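Local coordinates for protein sortase (Actinomyces oris, PDB 2XWG) that probably works as a class C sortase, a calcium-binding cysteine transpeptidase that joins pilin subunits during fimbrial assembly, at residues S113-D121 with T126-G134; L69-P77 with P193-K201. All coordinates share one frame; numbering follows the deposited sequence.

How the contacts relate
Contact 1 and contact 2 meet at one calcium ion, a worked example of how a surface loop can be tied to the barrel beneath it. Contact 1, a parallel strand pair of the core, supplies T120, and contact 2, between two surface loops, supplies P77; E80 adds a third protein ligand. At the ion T120 OG1 and P77 O lie 3.7 Å apart, and waters 3 and 4 also bind the ion and belong to both contacts. L132 CD2 also packs on P77 CG at 4.0 Å, although the centres of the two contacts are about 16 Å apart. The side chain of D76 in contact 2 comes within about 6 Å of that of C213, the predicted acyl-thioester cysteine.

Contact 1. Residues S113-D121 with T126-G134; sequences SLPIYHGTD and TEGVGHLFG. With CA (calcium ion), chain F.
P115, Y117 and V129 begin the parallel pairing of strands 113-118 and 129-131. V129 N donates to P115 O at 3.0 Å, Y117 N to V129 O, and H131 N to Y117 O at 2.8 Å. G119 N reaches H131 O only weakly, and also bonds Y92 OH. I116 CA makes a CA-H...O contact with V129 O, at 3.2 Å, the same oxygen that accepts from Y117 N.

Apolar contacts centre on V129. With its CG1 anti to the backbone N (chi1 173°), CG2 is turned to L114 CD1, 3.6 Å away, the two side chains crossing at about a right angle. I116 instead lies alongside V129, its CG1 4.0 Å from V129 CB.

At the E127 end, E127 O meets the edge of the Y117 ring at CE2, 3.7 Å away, and water 1 donates to that carbonyl while bonding Y117 OH. Beyond the strands T120 OG1 binds calcium at 2.8 Å and shares water 2 with F133 N, weakly held.

Helix 122-127, capped by D121, completes this beta-alpha-beta unit, while strands 103-107 and 144-149 flank the pair within the sortase barrel.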
loop_
_atom_site.group_PDB
_atom_site.type_symbol
_atom_site.label_atom_id
_atom_site.label_comp_id
_atom_site.label_asym_id
_atom_site.label_seq_id
_atom_site.Cartn_x
_atom_site.Cartn_y
_atom_site.Cartn_z
ATOM N N SER A 113 7.826 11.089 2.170
ATOM C CA SER A 113 8.023 10.491 3.491
ATOM C C SER A 113 6.708 10.554 4.246
ATOM O O SER A 113 6.376 11.591 4.801
ATOM C CB SER A 113 9.062 11.279 4.275
ATOM O OG SER A 113 9.192 10.731 5.562
ATOM N N LEU A 114 5.961 9.451 4.260
ATOM C CA LEU A 114 4.577 9.455 4.737
ATOM C C LEU A 114 4.241 8.245 5.628
ATOM O O LEU A 114 4.819 7.179 5.455
ATOM C CB LEU A 114 3.618 9.450 3.545
ATOM C CG LEU A 114 3.604 10.663 2.621
ATOM C CD1 LEU A 114 2.841 10.344 1.331
ATOM C CD2 LEU A 114 2.976 11.846 3.344
ATOM N N PRO A 115 3.288 8.416 6.569
ATOM C CA PRO A 115 2.716 7.352 7.385
ATOM C C PRO A 115 1.691 6.586 6.591
ATOM O O PRO A 115 1.095 7.169 5.686
ATOM C CB PRO A 115 1.995 8.122 8.481
ATOM C CG PRO A 115 1.584 9.373 7.824
ATOM C CD PRO A 115 2.757 9.727 6.973
ATOM N N ILE A 116 1.487 5.314 6.934
ATOM C CA ILE A 116 0.532 4.430 6.274
ATOM C C ILE A 116 -0.511 4.009 7.305
ATOM O O ILE A 116 -0.165 3.628 8.417
ATOM C CB ILE A 116 1.243 3.182 5.779
ATOM C CG1 ILE A 116 2.257 3.557 4.712
ATOM C CG2 ILE A 116 0.265 2.189 5.241
ATOM C CD1 ILE A 116 3.183 2.446 4.328
ATOM N N TYR A 117 -1.782 4.091 6.942
ATOM C CA TYR A 117 -2.860 3.745 7.847
ATOM C C TYR A 117 -3.724 2.660 7.235
ATOM O O TYR A 117 -3.704 2.447 6.013
ATOM C CB TYR A 117 -3.748 4.960 8.122
ATOM C CG TYR A 117 -3.044 6.135 8.754
ATOM C CD1 TYR A 117 -2.752 6.144 10.103
ATOM C CD2 TYR A 117 -2.685 7.247 7.998
ATOM C CE1 TYR A 117 -2.122 7.224 10.693
ATOM C CE2 TYR A 117 -2.043 8.327 8.577
ATOM C CZ TYR A 117 -1.769 8.308 9.934
ATOM O OH TYR A 117 -1.127 9.380 10.524
ATOM N N HIS A 118 -4.482 1.981 8.093
ATOM C CA HIS A 118 -5.454 0.980 7.667
ATOM C C HIS A 118 -6.509 1.625 6.785
ATOM O O HIS A 118 -7.056 2.659 7.143
ATOM C CB HIS A 118 -6.184 0.410 8.886
ATOM C CG HIS A 118 -5.356 -0.498 9.740
ATOM N ND1 HIS A 118 -4.532 -0.031 10.742
ATOM C CD2 HIS A 118 -5.254 -1.850 9.766
ATOM C CE1 HIS A 118 -3.940 -1.054 11.328
ATOM N NE2 HIS A 118 -4.357 -2.168 10.750
ATOM N N GLY A 119 -6.823 0.997 5.661
ATOM C CA GLY A 119 -7.971 1.381 4.849
ATOM C C GLY A 119 -7.768 2.525 3.861
ATOM O O GLY A 119 -6.713 3.176 3.847
ATOM N N THR A 120 -8.791 2.785 3.047
ATOM C CA THR A 120 -8.681 3.813 2.028
ATOM C C THR A 120 -9.920 4.702 1.973
ATOM O O THR A 120 -10.283 5.241 0.927
ATOM C CB THR A 120 -8.410 3.195 0.637
ATOM O OG1 THR A 120 -9.429 2.234 0.345
ATOM C CG2 THR A 120 -7.072 2.498 0.620
ATOM N N ASP A 121 -10.573 4.861 3.110
ATOM C CA ASP A 121 -11.687 5.785 3.183
ATOM C C ASP A 121 -11.160 7.186 2.963
ATOM O O ASP A 121 -9.966 7.435 3.094
ATOM C CB ASP A 121 -12.343 5.687 4.543
ATOM C CG ASP A 121 -11.378 5.955 5.635
ATOM O OD1 ASP A 121 -10.519 5.074 5.913
ATOM O OD2 ASP A 121 -11.456 7.069 6.183
ATOM N N THR A 126 -6.787 11.586 3.319
ATOM C CA THR A 126 -6.475 12.973 3.660
ATOM C C THR A 126 -5.348 13.037 4.699
ATOM O O THR A 126 -4.632 14.032 4.790
ATOM C CB THR A 126 -7.732 13.688 4.183
ATOM O OG1 THR A 126 -8.510 14.142 3.059
ATOM C CG2 THR A 126 -7.371 14.873 5.027
ATOM N N GLU A 127 -5.189 11.958 5.465
ATOM C CA GLU A 127 -4.228 11.898 6.559
ATOM C C GLU A 127 -2.866 11.287 6.186
ATOM O O GLU A 127 -1.862 11.568 6.847
ATOM C CB GLU A 127 -4.825 11.159 7.770
ATOM C CG GLU A 127 -5.837 11.979 8.579
ATOM C CD GLU A 127 -5.339 13.408 8.847
ATOM O OE1 GLU A 127 -4.335 13.564 9.602
ATOM O OE2 GLU A 127 -5.940 14.372 8.286
ATOM N N GLY A 128 -2.827 10.444 5.154
ATOM C CA GLY A 128 -1.572 9.886 4.671
ATOM C C GLY A 128 -1.758 8.839 3.590
ATOM O O GLY A 128 -2.692 8.892 2.816
ATOM N N VAL A 129 -0.859 7.874 3.530
ATOM C CA VAL A 129 -1.018 6.781 2.596
ATOM C C VAL A 129 -1.968 5.744 3.201
ATOM O O VAL A 129 -1.816 5.348 4.365
ATOM C CB VAL A 129 0.347 6.137 2.287
ATOM C CG1 VAL A 129 0.154 4.895 1.462
ATOM C CG2 VAL A 129 1.252 7.131 1.555
ATOM N N GLY A 130 -2.968 5.314 2.432
ATOM C CA GLY A 130 -3.916 4.331 2.923
ATOM C C GLY A 130 -3.571 2.959 2.391
ATOM O O GLY A 130 -3.198 2.805 1.235
ATOM N N HIS A 131 -3.691 1.948 3.232
ATOM C CA HIS A 131 -3.416 0.589 2.810
ATOM C C HIS A 131 -4.678 -0.130 2.370
ATOM O O HIS A 131 -5.707 -0.084 3.057
ATOM C CB HIS A 131 -2.805 -0.191 3.942
ATOM C CG HIS A 131 -2.713 -1.649 3.654
ATOM N ND1 HIS A 131 -3.612 -2.562 4.158
ATOM C CD2 HIS A 131 -1.848 -2.347 2.884
ATOM C CE1 HIS A 131 -3.291 -3.770 3.728
ATOM N NE2 HIS A 131 -2.225 -3.665 2.953
ATOM N N LEU A 132 -4.595 -0.817 1.232
ATOM C CA LEU A 132 -5.788 -1.357 0.591
ATOM C C LEU A 132 -6.280 -2.657 1.218
ATOM O O LEU A 132 -5.718 -3.727 0.962
ATOM C CB LEU A 132 -5.555 -1.541 -0.902
ATOM C CG LEU A 132 -6.819 -1.809 -1.699
ATOM C CD1 LEU A 132 -7.857 -0.768 -1.357
ATOM C CD2 LEU A 132 -6.529 -1.781 -3.168
ATOM N N PHE A 133 -7.335 -2.549 2.030
ATOM C CA PHE A 133 -7.953 -3.706 2.655
ATOM C C PHE A 133 -8.267 -4.737 1.590
ATOM O O PHE A 133 -8.916 -4.445 0.589
ATOM C CB PHE A 133 -9.213 -3.305 3.411
ATOM C CG PHE A 133 -9.996 -4.471 3.979
ATOM C CD1 PHE A 133 -9.477 -5.241 5.013
ATOM C CD2 PHE A 133 -11.270 -4.765 3.501
ATOM C CE1 PHE A 133 -10.196 -6.305 5.547
ATOM C CE2 PHE A 133 -11.995 -5.823 4.023
ATOM C CZ PHE A 133 -11.454 -6.597 5.063
ATOM N N GLY A 134 -7.776 -5.949 1.799
ATOM C CA GLY A 134 -7.898 -6.983 0.799
ATOM C C GLY A 134 -6.535 -7.395 0.314
ATOM O O GLY A 134 -6.386 -8.495 -0.207
HETATM CA CA CA F . -11.889 3.206 -0.395
HETATM O O HOH W 1 -1.289 12.041 9.481
HETATM O O HOH W 2 -9.700 -0.225 1.746
HETATM O O HOH W 3 -13.389 2.122 1.768
HETATM O O HOH W 4 -12.908 1.259 -2.178
#

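Contact 2. Residues L69-P77 with P193-K201; sequences LESAPILDP and PEETDSLRK. With CA (calcium ion), chain F.
D76 meets P193 where loop 69-77 passes close to the predicted active site. Its CB rests 3.4 Å from P193 O, and CG, anti to the backbone N (chi1 -177°), stays near the same carbonyl at 4.0 Å. OD1 stays 3.9 Å from P193 O and forms a salt bridge with NE of R222, while OD2 takes the N-H of W78 in an Asx turn. The carboxylate is thus gripped at both oxygens and its rotation fixed.

D76, P77 and W78 match the DPW motif of class C sortases, to whose lid loop 69-77 corresponds; as in relatives, the aspartate probably lies in the substrate groove, near the predicted catalytic cysteine C213.

Back along the chain, I74 places its CD1 against L199 CB, 3.4 Å away, in the 3-10 segment 197-199; L199 also touches L224 of strand 221-229 and V147 of strand 144-149. T196 OG1 appears to donate to I74 O, though the position of that oxygen is doubtful. R200, bent at chi3 (58°), swings its guanidinium to loop 69-77: NH1 donates to A72 O at 2.9 Å, the acceptor nearly in the guanidinium plane but the donor tilted 34° from the carbonyl plane, and NH2 approaches S71 CB.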
loop_
_atom_site.group_PDB
_atom_site.type_symbol
_atom_site.label_atom_id
_atom_site.label_comp_id
_atom_site.label_asym_id
_atom_site.label_seq_id
_atom_site.Cartn_x
_atom_site.Cartn_y
_atom_site.Cartn_z
ATOM N N LEU A 69 -4.711 -14.910 4.049
ATOM C CA LEU A 69 -5.411 -13.975 3.174
ATOM C C LEU A 69 -5.903 -14.692 1.922
ATOM O O LEU A 69 -5.133 -15.358 1.220
ATOM C CB LEU A 69 -4.515 -12.790 2.795
ATOM C CG LEU A 69 -5.207 -11.547 2.217
ATOM C CD1 LEU A 69 -6.203 -10.957 3.214
ATOM C CD2 LEU A 69 -4.188 -10.515 1.816
ATOM N N GLU A 70 -7.192 -14.541 1.652
ATOM C CA GLU A 70 -7.839 -15.238 0.552
ATOM C C GLU A 70 -8.065 -14.332 -0.661
ATOM O O GLU A 70 -8.699 -13.279 -0.562
ATOM C CB GLU A 70 -9.155 -15.866 1.035
ATOM C CG GLU A 70 -10.328 -14.883 1.331
ATOM C CD GLU A 70 -9.981 -13.679 2.240
ATOM O OE1 GLU A 70 -9.568 -13.875 3.419
ATOM O OE2 GLU A 70 -10.160 -12.528 1.759
ATOM N N SER A 71 -7.528 -14.751 -1.803
ATOM C CA SER A 71 -7.743 -14.060 -3.075
ATOM C C SER A 71 -9.225 -13.742 -3.307
ATOM O O SER A 71 -10.105 -14.537 -2.961
ATOM C CB SER A 71 -7.182 -14.891 -4.233
ATOM O OG SER A 71 -7.501 -16.265 -4.075
ATOM N N ALA A 72 -9.495 -12.579 -3.895
ATOM C CA ALA A 72 -10.862 -12.087 -4.032
ATOM C C ALA A 72 -10.922 -10.942 -5.044
ATOM O O ALA A 72 -9.918 -10.610 -5.678
ATOM C CB ALA A 72 -11.402 -11.637 -2.668
ATOM N N PRO A 73 -12.110 -10.343 -5.219
ATOM C CA PRO A 73 -12.129 -9.154 -6.065
ATOM C C PRO A 73 -11.588 -7.976 -5.266
ATOM O O PRO A 73 -12.074 -7.739 -4.153
ATOM C CB PRO A 73 -13.629 -8.937 -6.346
ATOM C CG PRO A 73 -14.346 -10.138 -5.786
ATOM C CD PRO A 73 -13.453 -10.670 -4.708
ATOM N N ILE A 74 -10.590 -7.276 -5.802
ATOM C CA ILE A 74 -10.184 -5.998 -5.233
ATOM C C ILE A 74 -10.707 -4.843 -6.073
ATOM O O ILE A 74 -10.304 -4.665 -7.214
ATOM C CB ILE A 74 -8.661 -5.864 -5.081
ATOM C CG1 ILE A 74 -7.942 -6.999 -5.797
ATOM C CG2 ILE A 74 -8.289 -5.839 -3.610
ATOM C CD1 ILE A 74 -6.438 -6.938 -5.650
ATOM N N LEU A 75 -11.612 -4.066 -5.487
ATOM C CA LEU A 75 -12.214 -2.908 -6.138
ATOM C C LEU A 75 -11.284 -1.679 -6.082
ATOM O O LEU A 75 -10.419 -1.597 -5.208
ATOM C CB LEU A 75 -13.559 -2.594 -5.467
ATOM C CG LEU A 75 -14.761 -3.538 -5.677
ATOM C CD1 LEU A 75 -15.731 -3.022 -6.750
ATOM C CD2 LEU A 75 -14.341 -4.983 -5.985
ATOM N N ASP A 76 -11.450 -0.730 -7.008
ATOM C CA ASP A 76 -10.685 0.522 -6.976
ATOM C C ASP A 76 -10.712 1.196 -5.586
ATOM O O ASP A 76 -11.757 1.247 -4.924
ATOM C CB ASP A 76 -11.208 1.484 -8.042
ATOM C CG ASP A 76 -10.413 2.788 -8.120
ATOM O OD1 ASP A 76 -9.213 2.778 -8.510
ATOM O OD2 ASP A 76 -11.011 3.842 -7.834
ATOM N N PRO A 77 -9.557 1.713 -5.138
ATOM C CA PRO A 77 -9.499 2.393 -3.836
ATOM C C PRO A 77 -10.456 3.583 -3.723
ATOM O O PRO A 77 -10.879 3.896 -2.616
ATOM C CB PRO A 77 -8.037 2.863 -3.751
ATOM C CG PRO A 77 -7.284 1.897 -4.622
ATOM C CD PRO A 77 -8.224 1.610 -5.766
ATOM N N PRO A 193 -9.798 2.328 -13.824
ATOM C CA PRO A 193 -10.232 2.079 -12.449
ATOM C C PRO A 193 -10.699 0.649 -12.182
ATOM O O PRO A 193 -10.467 0.085 -11.093
ATOM C CB PRO A 193 -11.406 3.036 -12.287
ATOM C CG PRO A 193 -11.074 4.158 -13.185
ATOM C CD PRO A 193 -10.427 3.535 -14.381
ATOM N N GLU A 194 -11.379 0.063 -13.154
ATOM C CA GLU A 194 -11.952 -1.255 -12.927
ATOM C C GLU A 194 -10.935 -2.359 -13.233
ATOM O O GLU A 194 -11.114 -3.514 -12.823
ATOM C CB GLU A 194 -13.277 -1.426 -13.695
ATOM C CG GLU A 194 -13.202 -1.183 -15.208
ATOM C CD GLU A 194 -13.205 0.302 -15.605
ATOM O OE1 GLU A 194 -13.667 1.152 -14.790
ATOM O OE2 GLU A 194 -12.749 0.603 -16.742
ATOM N N GLU A 195 -9.856 -1.981 -13.920
ATOM C CA GLU A 195 -8.790 -2.907 -14.289
ATOM C C GLU A 195 -7.861 -3.209 -13.106
ATOM O O GLU A 195 -6.812 -2.579 -12.928
ATOM C CB GLU A 195 -7.995 -2.360 -15.473
ATOM C CG GLU A 195 -8.798 -2.298 -16.784
ATOM C CD GLU A 195 -8.043 -1.604 -17.921
ATOM O OE1 GLU A 195 -6.788 -1.556 -17.874
ATOM O OE2 GLU A 195 -8.708 -1.102 -18.864
ATOM N N THR A 196 -8.240 -4.220 -12.335
ATOM C CA THR A 196 -7.661 -4.486 -11.024
ATOM C C THR A 196 -6.772 -5.740 -10.929
ATOM O O THR A 196 -6.040 -5.914 -9.954
ATOM C CB THR A 196 -8.800 -4.601 -10.022
ATOM O OG1 THR A 196 -8.791 -3.442 -9.186
ATOM C CG2 THR A 196 -8.696 -5.880 -9.201
ATOM N N ASP A 197 -6.822 -6.603 -11.946
ATOM C CA ASP A 197 -6.098 -7.881 -11.923
ATOM C C ASP A 197 -4.653 -7.816 -11.432
ATOM O O ASP A 197 -4.149 -8.802 -10.879
ATOM C CB ASP A 197 -6.104 -8.540 -13.306
ATOM C CG ASP A 197 -7.465 -9.079 -13.690
ATOM O OD1 ASP A 197 -8.326 -9.198 -12.784
ATOM O OD2 ASP A 197 -7.664 -9.388 -14.893
ATOM N N SER A 198 -3.980 -6.682 -11.641
ATOM C CA SER A 198 -2.539 -6.617 -11.372
ATOM C C SER A 198 -2.185 -6.241 -9.933
ATOM O O SER A 198 -1.010 -6.029 -9.614
ATOM C CB SER A 198 -1.816 -5.703 -12.366
ATOM O OG SER A 198 -2.201 -4.357 -12.192
ATOM N N LEU A 199 -3.205 -6.185 -9.078
ATOM C CA LEU A 199 -3.035 -5.916 -7.653
ATOM C C LEU A 199 -3.122 -7.216 -6.829
ATOM O O LEU A 199 -3.009 -7.204 -5.602
ATOM C CB LEU A 199 -4.105 -4.922 -7.174
ATOM C CG LEU A 199 -4.225 -3.575 -7.892
ATOM C CD1 LEU A 199 -5.362 -2.762 -7.305
ATOM C CD2 LEU A 199 -2.907 -2.785 -7.865
ATOM N N ARG A 200 -3.325 -8.333 -7.518
ATOM C CA ARG A 200 -3.513 -9.635 -6.885
ATOM C C ARG A 200 -2.177 -10.222 -6.441
ATOM O O ARG A 200 -1.131 -9.867 -6.991
ATOM C CB ARG A 200 -4.201 -10.575 -7.882
ATOM C CG ARG A 200 -5.501 -10.005 -8.442
ATOM C CD ARG A 200 -6.096 -10.870 -9.550
ATOM N NE ARG A 200 -6.341 -12.223 -9.073
ATOM C CZ ARG A 200 -7.276 -12.541 -8.183
ATOM N NH1 ARG A 200 -8.066 -11.595 -7.672
ATOM N NH2 ARG A 200 -7.416 -13.808 -7.800
ATOM N N LYS A 201 -2.199 -11.125 -5.460
ATOM C CA LYS A 201 -0.973 -11.820 -5.067
ATOM C C LYS A 201 -0.282 -12.444 -6.272
ATOM O O LYS A 201 -0.931 -13.049 -7.128
ATOM C CB LYS A 201 -1.259 -12.918 -4.041
ATOM C CG LYS A 201 -1.482 -12.429 -2.621
ATOM C CD LYS A 201 -2.328 -13.425 -1.840
ATOM C CE LYS A 201 -1.730 -14.822 -1.943
ATOM N NZ LYS A 201 -2.728 -15.869 -1.578
HETATM CA CA CA F . -11.889 3.206 -0.395
HETATM O O HOH W 4 -12.908 1.259 -2.178
HETATM O O HOH W 3 -13.389 2.122 1.768
#